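Replication protein B (Plasmid RSF1010, PDB 3H20) acts as the plasmid's primase, synthesising short primers on single-stranded DNA so that replication of RSF1010 can start. Local coordinates at residues N59-R64 with A147-R152; G72-D77 with Q122-L127; T219-Y224 with G261-E266. One frame throughout, in Å; residues are numbered along the deposited sequence.

Going from the N terminus, the first of the contact segments is on strand 59-65, whose partner loop 147-152 returns 83 residues later to close contact 1 beside the diphosphate. Inside that loop lies contact 2, where strand 73-79, the next strand after 59-65, is covered by helix 117-130; the centres of the two contacts are about 20 Å apart, and all four segments belong to the N-terminal primase domain. Contact 3 opens only after contact 1 has closed. It joins helix 220-234 to helix 257-267 in the helical C-terminal part, its centre about 62 Å from that of contact 1, beyond the long helix 179-206 and on the opposite side of the chain's centre.

Contact 1 (N59-R64 with A147-R152); sequences NDVYIR and AGFTNR. With DPO (diphosphate), chain E.
With chi1 at -69°, the Asp60 carboxylate swings beside its own backbone N and reaches the loop, where OD1 meets the Arg152 amide; one residue on, Val61 carries CG2 anti to its carbonyl carbon, which sets that methyl over a face of the Phe149 ring. The Arg152 N to Asp60 OD1 bond is short, 2.7 Å, and nearly straight at 162°, arriving on the syn side and tilted out of the carboxylate plane. The link to Arg152 is to its main chain: its guanidinium turns away from Asp60. Val61 CG2 sits 4.0 Å from the centroid of the Phe149 ring, a CH-pi contact offset toward the rim, with Leu51, Lys52 and Asn55 of helix 48-56 also packed on Phe149. A water spans the gap between the backbones, accepting from Val61 N at 3.0 Å and donating to Thr150 O at 2.9 Å. Both segments then reach the diphosphate: Tyr62 OH donates to its O2 over 2.6 Å, and Asn151 ND2 to its O7 over 2.7 Å, at 171°. Asn151 OD1 accepts from Lys153 N, which fixes the rotation of the amide. Asp60 OD1 also forms a salt bridge with Arg145, which itself binds the diphosphate alongside Lys153. Were Asp60 an alanine, the Arg152 amide would probably lose its acceptor and Arg145 would have one carboxylate partner fewer, held less firmly beside the diphosphate. The bonds are consistent with Asp60 acting from the second shell, holding the loop and Arg145 beside a pocket that here takes a diphosphate.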
loop_
_atom_site.group_PDB
_atom_site.type_symbol
_atom_site.label_atom_id
_atom_site.label_comp_id
_atom_site.label_asym_id
_atom_site.label_seq_id
_atom_site.Cartn_x
_atom_site.Cartn_y
_atom_site.Cartn_z
ATOM N N ASN A 59 19.825 0.344 -21.320
ATOM C CA ASN A 59 18.706 0.878 -20.524
ATOM C C ASN A 59 17.316 0.534 -21.086
ATOM O O ASN A 59 17.078 0.678 -22.295
ATOM C CB ASN A 59 18.829 2.408 -20.392
ATOM C CG ASN A 59 20.040 2.841 -19.567
ATOM O OD1 ASN A 59 19.967 2.934 -18.340
ATOM N ND2 ASN A 59 21.155 3.106 -20.238
ATOM N N ASP A 60 16.398 0.098 -20.217
ATOM C CA ASP A 60 14.976 0.011 -20.580
ATOM C C ASP A 60 14.304 1.384 -20.435
ATOM O O ASP A 60 14.711 2.193 -19.585
ATOM C CB ASP A 60 14.246 -1.043 -19.736
ATOM C CG ASP A 60 14.678 -2.461 -20.073
ATOM O OD1 ASP A 60 14.300 -2.961 -21.155
ATOM O OD2 ASP A 60 15.378 -3.074 -19.252
ATOM N N VAL A 61 13.311 1.641 -21.286
ATOM C CA VAL A 61 12.624 2.933 -21.360
ATOM C C VAL A 61 11.146 2.766 -20.980
ATOM O O VAL A 61 10.405 1.999 -21.614
ATOM C CB VAL A 61 12.742 3.578 -22.775
ATOM C CG1 VAL A 61 12.168 5.012 -22.785
ATOM C CG2 VAL A 61 14.208 3.576 -23.264
ATOM N N TYR A 62 10.729 3.509 -19.958
ATOM C CA TYR A 62 9.404 3.380 -19.360
ATOM C C TYR A 62 8.637 4.699 -19.428
ATOM O O TYR A 62 9.236 5.775 -19.573
ATOM C CB TYR A 62 9.522 2.960 -17.895
ATOM C CG TYR A 62 10.192 1.621 -17.659
ATOM C CD1 TYR A 62 9.454 0.436 -17.674
ATOM C CD2 TYR A 62 11.554 1.543 -17.410
ATOM C CE1 TYR A 62 10.069 -0.805 -17.443
ATOM C CE2 TYR A 62 12.175 0.317 -17.184
ATOM C CZ TYR A 62 11.427 -0.850 -17.202
ATOM O OH TYR A 62 12.057 -2.056 -16.983
ATOM N N ILE A 63 7.311 4.614 -19.314
ATOM C CA ILE A 63 6.445 5.794 -19.474
ATOM C C ILE A 63 5.180 5.675 -18.620
ATOM O O ILE A 63 4.635 4.572 -18.423
ATOM C CB ILE A 63 6.092 6.095 -20.986
ATOM C CG1 ILE A 63 5.360 7.443 -21.122
ATOM C CG2 ILE A 63 5.227 4.968 -21.613
ATOM C CD1 ILE A 63 5.071 7.870 -22.559
ATOM N N ARG A 64 4.758 6.811 -18.075
ATOM C CA ARG A 64 3.473 6.935 -17.389
ATOM C C ARG A 64 3.047 8.400 -17.462
ATOM O O ARG A 64 3.892 9.276 -17.703
ATOM C CB ARG A 64 3.571 6.474 -15.924
ATOM C CG ARG A 64 4.496 7.330 -15.046
ATOM C CD ARG A 64 4.648 6.781 -13.627
ATOM N NE ARG A 64 5.564 7.617 -12.851
ATOM C CZ ARG A 64 6.197 7.253 -11.740
ATOM N NH1 ARG A 64 6.020 6.047 -11.211
ATOM N NH2 ARG A 64 7.019 8.113 -11.140
ATOM N N ALA A 147 6.913 2.237 -26.448
ATOM C CA ALA A 147 7.157 1.537 -27.704
ATOM C C ALA A 147 8.304 2.178 -28.477
ATOM O O ALA A 147 8.565 3.374 -28.344
ATOM C CB ALA A 147 5.894 1.511 -28.551
ATOM N N GLY A 148 8.987 1.375 -29.288
ATOM C CA GLY A 148 10.040 1.890 -30.182
ATOM C C GLY A 148 11.456 1.589 -29.711
ATOM O O GLY A 148 12.434 2.064 -30.313
ATOM N N PHE A 149 11.560 0.807 -28.635
ATOM C CA PHE A 149 12.833 0.513 -27.971
ATOM C C PHE A 149 12.985 -0.986 -27.727
ATOM O O PHE A 149 11.998 -1.722 -27.687
ATOM C CB PHE A 149 12.931 1.294 -26.641
ATOM C CG PHE A 149 12.893 2.782 -26.817
ATOM C CD1 PHE A 149 14.040 3.482 -27.214
ATOM C CD2 PHE A 149 11.703 3.484 -26.646
ATOM C CE1 PHE A 149 14.001 4.864 -27.411
ATOM C CE2 PHE A 149 11.654 4.862 -26.843
ATOM C CZ PHE A 149 12.808 5.554 -27.222
ATOM N N THR A 150 14.222 -1.446 -27.585
ATOM C CA THR A 150 14.467 -2.845 -27.252
ATOM C C THR A 150 14.247 -3.104 -25.760
ATOM O O THR A 150 14.562 -2.253 -24.924
ATOM C CB THR A 150 15.896 -3.275 -27.603
ATOM O OG1 THR A 150 16.815 -2.355 -27.002
ATOM C CG2 THR A 150 16.107 -3.274 -29.104
ATOM N N ASN A 151 13.696 -4.279 -25.450
ATOM C CA ASN A 151 13.557 -4.777 -24.082
ATOM C C ASN A 151 14.896 -5.387 -23.662
ATOM O O ASN A 151 15.297 -6.438 -24.170
ATOM C CB ASN A 151 12.423 -5.814 -24.021
ATOM C CG ASN A 151 12.068 -6.243 -22.595
ATOM O OD1 ASN A 151 12.941 -6.446 -21.751
ATOM N ND2 ASN A 151 10.774 -6.424 -22.339
ATOM N N ARG A 152 15.588 -4.709 -22.749
ATOM C CA ARG A 152 16.961 -5.062 -22.371
ATOM C C ARG A 152 17.050 -5.984 -21.150
ATOM O O ARG A 152 18.123 -6.505 -20.825
ATOM C CB ARG A 152 17.771 -3.783 -22.121
ATOM C CG ARG A 152 18.073 -2.974 -23.375
ATOM C CD ARG A 152 19.164 -3.655 -24.186
ATOM N NE ARG A 152 19.345 -3.020 -25.486
ATOM C CZ ARG A 152 20.089 -3.517 -26.470
ATOM N NH1 ARG A 152 20.736 -4.666 -26.307
ATOM N NH2 ARG A 152 20.191 -2.859 -27.620
HETATM P P1 DPO E . 9.490 -4.751 -16.755
HETATM O O1 DPO E . 8.965 -5.873 -15.725
HETATM O O2 DPO E . 10.609 -3.986 -16.091
HETATM O O3 DPO E . 8.287 -3.997 -17.278
HETATM O O4 DPO E . 10.126 -5.643 -17.947
HETATM P P2 DPO E . 9.308 -6.828 -18.684
HETATM O O5 DPO E . 9.132 -7.891 -17.625
HETATM O O6 DPO E . 8.031 -6.158 -19.149
HETATM O O7 DPO E . 10.223 -7.257 -19.801
HETATM O O HOH W 1 12.949 -0.513 -23.306
#

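Contact 2 (G72-D77 with Q122-L127); sequences GLVLVD and QIARTL. With SO4 (sulfate ion), chain D.
Val74 CG1 presses straight onto the backbone of helix 117-130, 3.5 Å from Ala124 CA and 3.7 Å from Ala124 CB, the first of these closer than an ordinary carbon contact. The close approach is consistent with the small alanine side chain at this point. With chi1 at 175°, Val74 holds CG1 anti to the backbone N and directed at the helix, while CG2 lies at the longer distance of 4.3 Å from Ile123 CG2. One turn further along the helix, Leu127 spans two strand residues with a single methyl: CD1 is 4.0 Å from Val74 CG1 and 3.9 Å from Val76 CG2, and the Val76 and Leu127 side chains meet at about a right angle. All five of these residues are buried, and Ala133 adds to the cover on Val76. The polar flank is built differently. Here no side chain bridges strand and helix; a water does so, donating to Leu75 O at 2.8 Å and to Ala124 O at 2.7 Å, so two main-chain carbonyls share one solvent molecule. Arg125 projects away from the strand, its NH2 bonded to Gln122 OE1 from above the carbonyl plane. Its NH1 makes only a weak bond, at the guanidinium edge, to a sulfate that probably comes from the crystallisation liquor and is also bonded to Ser140. Ile123 also touches Ala186 of helix 179-206, and Thr126 touches Gln185 and Gln189 of the same helix. Strand 73-77 and helix 122-127 run at 30° to each other, their axes 8.1 Å apart. This is a helix packed over the edge strand of an antiparallel sheet, as in alpha+beta folds, within the primase domain.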
loop_
_atom_site.group_PDB
_atom_site.type_symbol
_atom_site.label_atom_id
_atom_site.label_comp_id
_atom_site.label_asym_id
_atom_site.label_seq_id
_atom_site.Cartn_x
_atom_site.Cartn_y
_atom_site.Cartn_z
ATOM N N GLY A 72 -7.540 9.624 -16.894
ATOM C CA GLY A 72 -8.266 8.423 -16.457
ATOM C C GLY A 72 -7.680 7.140 -17.027
ATOM O O GLY A 72 -8.403 6.188 -17.262
ATOM N N LEU A 73 -6.362 7.119 -17.234
ATOM C CA LEU A 73 -5.644 5.969 -17.800
ATOM C C LEU A 73 -5.210 4.979 -16.729
ATOM O O LEU A 73 -4.625 5.380 -15.724
ATOM C CB LEU A 73 -4.386 6.455 -18.525
ATOM C CG LEU A 73 -4.289 6.356 -20.045
ATOM C CD1 LEU A 73 -5.566 6.785 -20.760
ATOM C CD2 LEU A 73 -3.063 7.139 -20.540
ATOM N N VAL A 74 -5.504 3.700 -16.941
ATOM C CA VAL A 74 -5.149 2.643 -15.975
ATOM C C VAL A 74 -4.348 1.540 -16.672
ATOM O O VAL A 74 -4.826 0.955 -17.648
ATOM C CB VAL A 74 -6.430 2.055 -15.309
ATOM C CG1 VAL A 74 -6.090 0.870 -14.404
ATOM C CG2 VAL A 74 -7.134 3.141 -14.492
ATOM N N LEU A 75 -3.146 1.256 -16.168
ATOM C CA LEU A 75 -2.279 0.195 -16.721
ATOM C C LEU A 75 -2.663 -1.211 -16.246
ATOM O O LEU A 75 -2.830 -1.443 -15.038
ATOM C CB LEU A 75 -0.801 0.449 -16.353
ATOM C CG LEU A 75 0.245 -0.565 -16.848
ATOM C CD1 LEU A 75 0.382 -0.517 -18.364
ATOM C CD2 LEU A 75 1.619 -0.352 -16.196
ATOM N N VAL A 76 -2.757 -2.141 -17.204
ATOM C CA VAL A 76 -2.942 -3.577 -16.937
ATOM C C VAL A 76 -1.770 -4.365 -17.565
ATOM O O VAL A 76 -1.565 -4.323 -18.783
ATOM C CB VAL A 76 -4.298 -4.094 -17.503
ATOM C CG1 VAL A 76 -4.622 -5.473 -16.937
ATOM C CG2 VAL A 76 -5.431 -3.127 -17.169
ATOM N N ASP A 77 -1.018 -5.080 -16.725
ATOM C CA ASP A 77 0.289 -5.647 -17.084
ATOM C C ASP A 77 0.235 -7.185 -17.197
ATOM O O ASP A 77 -0.594 -7.820 -16.542
ATOM C CB ASP A 77 1.296 -5.241 -15.992
ATOM C CG ASP A 77 2.748 -5.379 -16.426
ATOM O OD1 ASP A 77 3.022 -5.439 -17.642
ATOM O OD2 ASP A 77 3.619 -5.434 -15.529
ATOM N N GLN A 122 -7.718 1.824 -7.306
ATOM C CA GLN A 122 -8.753 0.826 -7.049
ATOM C C GLN A 122 -9.112 0.080 -8.325
ATOM O O GLN A 122 -9.241 -1.146 -8.308
ATOM C CB GLN A 122 -9.994 1.480 -6.428
ATOM C CG GLN A 122 -11.112 0.512 -6.035
ATOM C CD GLN A 122 -10.847 -0.245 -4.733
ATOM O OE1 GLN A 122 -10.036 0.174 -3.901
ATOM N NE2 GLN A 122 -11.544 -1.358 -4.549
ATOM N N ILE A 123 -9.266 0.817 -9.429
ATOM C CA ILE A 123 -9.604 0.199 -10.714
ATOM C C ILE A 123 -8.450 -0.667 -11.224
ATOM O O ILE A 123 -8.678 -1.761 -11.727
ATOM C CB ILE A 123 -10.067 1.249 -11.780
ATOM C CG1 ILE A 123 -11.383 1.903 -11.328
ATOM C CG2 ILE A 123 -10.273 0.593 -13.143
ATOM C CD1 ILE A 123 -11.725 3.197 -12.070
ATOM N N ALA A 124 -7.214 -0.182 -11.067
ATOM C CA ALA A 124 -6.033 -0.969 -11.440
ATOM C C ALA A 124 -6.002 -2.344 -10.755
ATOM O O ALA A 124 -5.739 -3.361 -11.406
ATOM C CB ALA A 124 -4.753 -0.184 -11.157
ATOM N N ARG A 125 -6.276 -2.367 -9.451
ATOM C CA ARG A 125 -6.357 -3.619 -8.702
ATOM C C ARG A 125 -7.533 -4.488 -9.167
ATOM O O ARG A 125 -7.412 -5.713 -9.260
ATOM C CB ARG A 125 -6.460 -3.340 -7.194
ATOM C CG ARG A 125 -5.198 -2.719 -6.594
ATOM C CD ARG A 125 -5.247 -2.677 -5.076
ATOM N NE ARG A 125 -6.323 -1.832 -4.558
ATOM C CZ ARG A 125 -6.241 -0.513 -4.396
ATOM N NH1 ARG A 125 -5.127 0.143 -4.713
ATOM N NH2 ARG A 125 -7.281 0.154 -3.906
ATOM N N THR A 126 -8.663 -3.842 -9.461
ATOM C CA THR A 126 -9.872 -4.538 -9.915
ATOM C C THR A 126 -9.640 -5.221 -11.267
ATOM O O THR A 126 -9.975 -6.400 -11.438
ATOM C CB THR A 126 -11.103 -3.568 -9.941
ATOM O OG1 THR A 126 -11.457 -3.227 -8.596
ATOM C CG2 THR A 126 -12.311 -4.194 -10.622
ATOM N N LEU A 127 -9.031 -4.495 -12.203
ATOM C CA LEU A 127 -8.755 -5.029 -13.532
ATOM C C LEU A 127 -7.692 -6.125 -13.492
ATOM O O LEU A 127 -7.801 -7.116 -14.221
ATOM C CB LEU A 127 -8.349 -3.909 -14.504
ATOM C CG LEU A 127 -9.422 -2.887 -14.912
ATOM C CD1 LEU A 127 -8.816 -1.752 -15.747
ATOM C CD2 LEU A 127 -10.581 -3.553 -15.683
HETATM S S SO4 D . -2.580 3.540 -5.413
HETATM O O1 SO4 D . -1.269 3.480 -4.762
HETATM O O2 SO4 D . -3.637 3.132 -4.484
HETATM O O3 SO4 D . -2.847 4.904 -5.858
HETATM O O4 SO4 D . -2.575 2.637 -6.554
HETATM O O HOH W 2 -3.836 -3.376 -13.324
#

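Contact 3 (T219-Y224 with G261-E266)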
loop_
_atom_site.group_PDB
_atom_site.type_symbol
_atom_site.label_atom_id
_atom_site.label_comp_id
_atom_site.label_asym_id
_atom_site.label_seq_id
_atom_site.Cartn_x
_atom_site.Cartn_y
_atom_site.Cartn_z
ATOM N N THR A 219 -0.569 5.263 28.756
ATOM C CA THR A 219 0.506 5.249 29.750
ATOM C C THR A 219 0.297 4.126 30.775
ATOM O O THR A 219 -0.649 3.345 30.652
ATOM C CB THR A 219 0.638 6.621 30.464
ATOM O OG1 THR A 219 1.816 6.627 31.279
ATOM C CG2 THR A 219 -0.585 6.915 31.334
ATOM N N ALA A 220 1.180 4.053 31.774
ATOM C CA ALA A 220 1.085 3.053 32.846
ATOM C C ALA A 220 -0.258 3.100 33.569
ATOM O O ALA A 220 -0.843 2.058 33.873
ATOM C CB ALA A 220 2.230 3.221 33.840
ATOM N N LEU A 221 -0.734 4.316 33.832
ATOM C CA LEU A 221 -2.030 4.550 34.465
ATOM C C LEU A 221 -3.181 3.975 33.632
ATOM O O LEU A 221 -4.010 3.223 34.149
ATOM C CB LEU A 221 -2.230 6.052 34.713
ATOM C CG LEU A 221 -3.469 6.543 35.467
ATOM C CD1 LEU A 221 -3.476 6.054 36.910
ATOM C CD2 LEU A 221 -3.548 8.067 35.413
ATOM N N ASP A 222 -3.211 4.321 32.344
ATOM C CA ASP A 222 -4.226 3.817 31.412
ATOM C C ASP A 222 -4.176 2.294 31.330
ATOM O O ASP A 222 -5.211 1.628 31.253
ATOM C CB ASP A 222 -4.029 4.410 30.012
ATOM C CG ASP A 222 -3.984 5.932 30.008
ATOM O OD1 ASP A 222 -4.716 6.577 30.799
ATOM O OD2 ASP A 222 -3.219 6.484 29.189
ATOM N N GLU A 223 -2.953 1.769 31.348
ATOM C CA GLU A 223 -2.670 0.338 31.303
ATOM C C GLU A 223 -3.217 -0.370 32.547
ATOM O O GLU A 223 -3.849 -1.427 32.449
ATOM C CB GLU A 223 -1.154 0.146 31.218
ATOM C CG GLU A 223 -0.687 -1.146 30.586
ATOM C CD GLU A 223 0.816 -1.164 30.354
ATOM O OE1 GLU A 223 1.362 -0.117 29.936
ATOM O OE2 GLU A 223 1.444 -2.226 30.576
ATOM N N TYR A 224 -2.970 0.229 33.708
ATOM C CA TYR A 224 -3.471 -0.279 34.984
ATOM C C TYR A 224 -5.003 -0.300 35.028
ATOM O O TYR A 224 -5.604 -1.321 35.364
ATOM C CB TYR A 224 -2.890 0.538 36.146
ATOM C CG TYR A 224 -3.534 0.271 37.488
ATOM C CD1 TYR A 224 -3.151 -0.825 38.270
ATOM C CD2 TYR A 224 -4.519 1.124 37.984
ATOM C CE1 TYR A 224 -3.749 -1.067 39.507
ATOM C CE2 TYR A 224 -5.119 0.890 39.208
ATOM C CZ TYR A 224 -4.733 -0.203 39.961
ATOM O OH TYR A 224 -5.341 -0.420 41.170
ATOM N N GLY A 261 3.666 1.823 41.132
ATOM C CA GLY A 261 3.355 2.460 42.404
ATOM C C GLY A 261 2.532 3.721 42.237
ATOM O O GLY A 261 1.503 3.890 42.898
ATOM N N LYS A 262 2.986 4.596 41.340
ATOM C CA LYS A 262 2.313 5.865 41.045
ATOM C C LYS A 262 0.908 5.652 40.467
ATOM O O LYS A 262 -0.010 6.428 40.747
ATOM C CB LYS A 262 3.179 6.713 40.099
ATOM C CG LYS A 262 2.469 7.891 39.452
ATOM C CD LYS A 262 3.438 8.998 39.080
ATOM C CE LYS A 262 2.688 10.220 38.588
ATOM N NZ LYS A 262 3.529 11.447 38.629
ATOM N N ALA A 263 0.755 4.603 39.662
ATOM C CA ALA A 263 -0.541 4.233 39.089
ATOM C C ALA A 263 -1.516 3.750 40.164
ATOM O O ALA A 263 -2.694 4.122 40.158
ATOM C CB ALA A 263 -0.362 3.168 38.009
ATOM N N MET A 264 -1.013 2.923 41.079
ATOM C CA MET A 264 -1.800 2.431 42.211
ATOM C C MET A 264 -2.209 3.587 43.123
ATOM O O MET A 264 -3.360 3.667 43.547
ATOM C CB MET A 264 -1.020 1.381 43.010
ATOM C CG MET A 264 -0.924 0.012 42.335
ATOM S SD MET A 264 0.052 -1.207 43.248
ATOM C CE MET A 264 -0.923 -1.430 44.731
ATOM N N ALA A 265 -1.259 4.479 43.401
ATOM C CA ALA A 265 -1.494 5.643 44.256
ATOM C C ALA A 265 -2.649 6.503 43.748
ATOM O O ALA A 265 -3.396 7.078 44.542
ATOM C CB ALA A 265 -0.227 6.469 44.389
ATOM N N GLU A 266 -2.800 6.571 42.426
ATOM C CA GLU A 266 -3.810 7.421 41.792
ATOM C C GLU A 266 -5.172 6.741 41.643
ATOM O O GLU A 266 -6.203 7.388 41.828
ATOM C CB GLU A 266 -3.317 7.887 40.417
ATOM C CG GLU A 266 -4.157 8.989 39.772
ATOM C CD GLU A 266 -3.988 10.340 40.453
ATOM O OE1 GLU A 266 -2.877 10.621 40.956
ATOM O OE2 GLU A 266 -4.965 11.123 40.483
#
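The Tyr224 ring reaches across to helix 257-267, where two atoms approach it obliquely from the same side of its plane: Met264 CG, 4.1 Å from Tyr224 CE1, and Ala263 O, 4.1 Å from Tyr224 CD2. The Met264 side chain crosses that of Tyr224 at about a right angle, bringing a methylene rather than the sulfur to the ring. A chi1 of 169° places CG of Tyr224 opposite the backbone N and sends the ring across toward helix 257-267. At the root of the same side chain, Tyr224 CB is 4.1 Å from Ala263 CB. Ala263 is the centre of the contact: its CA and that of Leu221 stand only 4.9 Å apart, a spacing that goes with a methyl side chain on this helix. Leu221 bends its CD1 methyl toward the far end of the segment, 3.9 Å from Ala263 O and 4.0 Å from Glu266 CB. There the packing turns to the surface, since the Glu266 carboxylate leads away and Leu221 meets only the base of that side chain. The short helical segments cross at 61°, with axes 9.0 Å apart. At the start of helix 220-234, Thr219 N, at the N-cap position, donates to Asp222 OD2 in a nearly straight bond of 2.9 Å; the Thr219 side chain makes no capping bond. An acid so close to a helix N terminus is likely to be favoured by the helix dipole. Around the pair, helix 239-252 takes the Tyr224 hydroxyl through Asp243 and touches the Tyr224 side chain with Ala246 and Leu250, while Met264 continues to Tyr282 and Thr286 of helix 279-291, so the contact joins four helices of the C-terminal helical bundle.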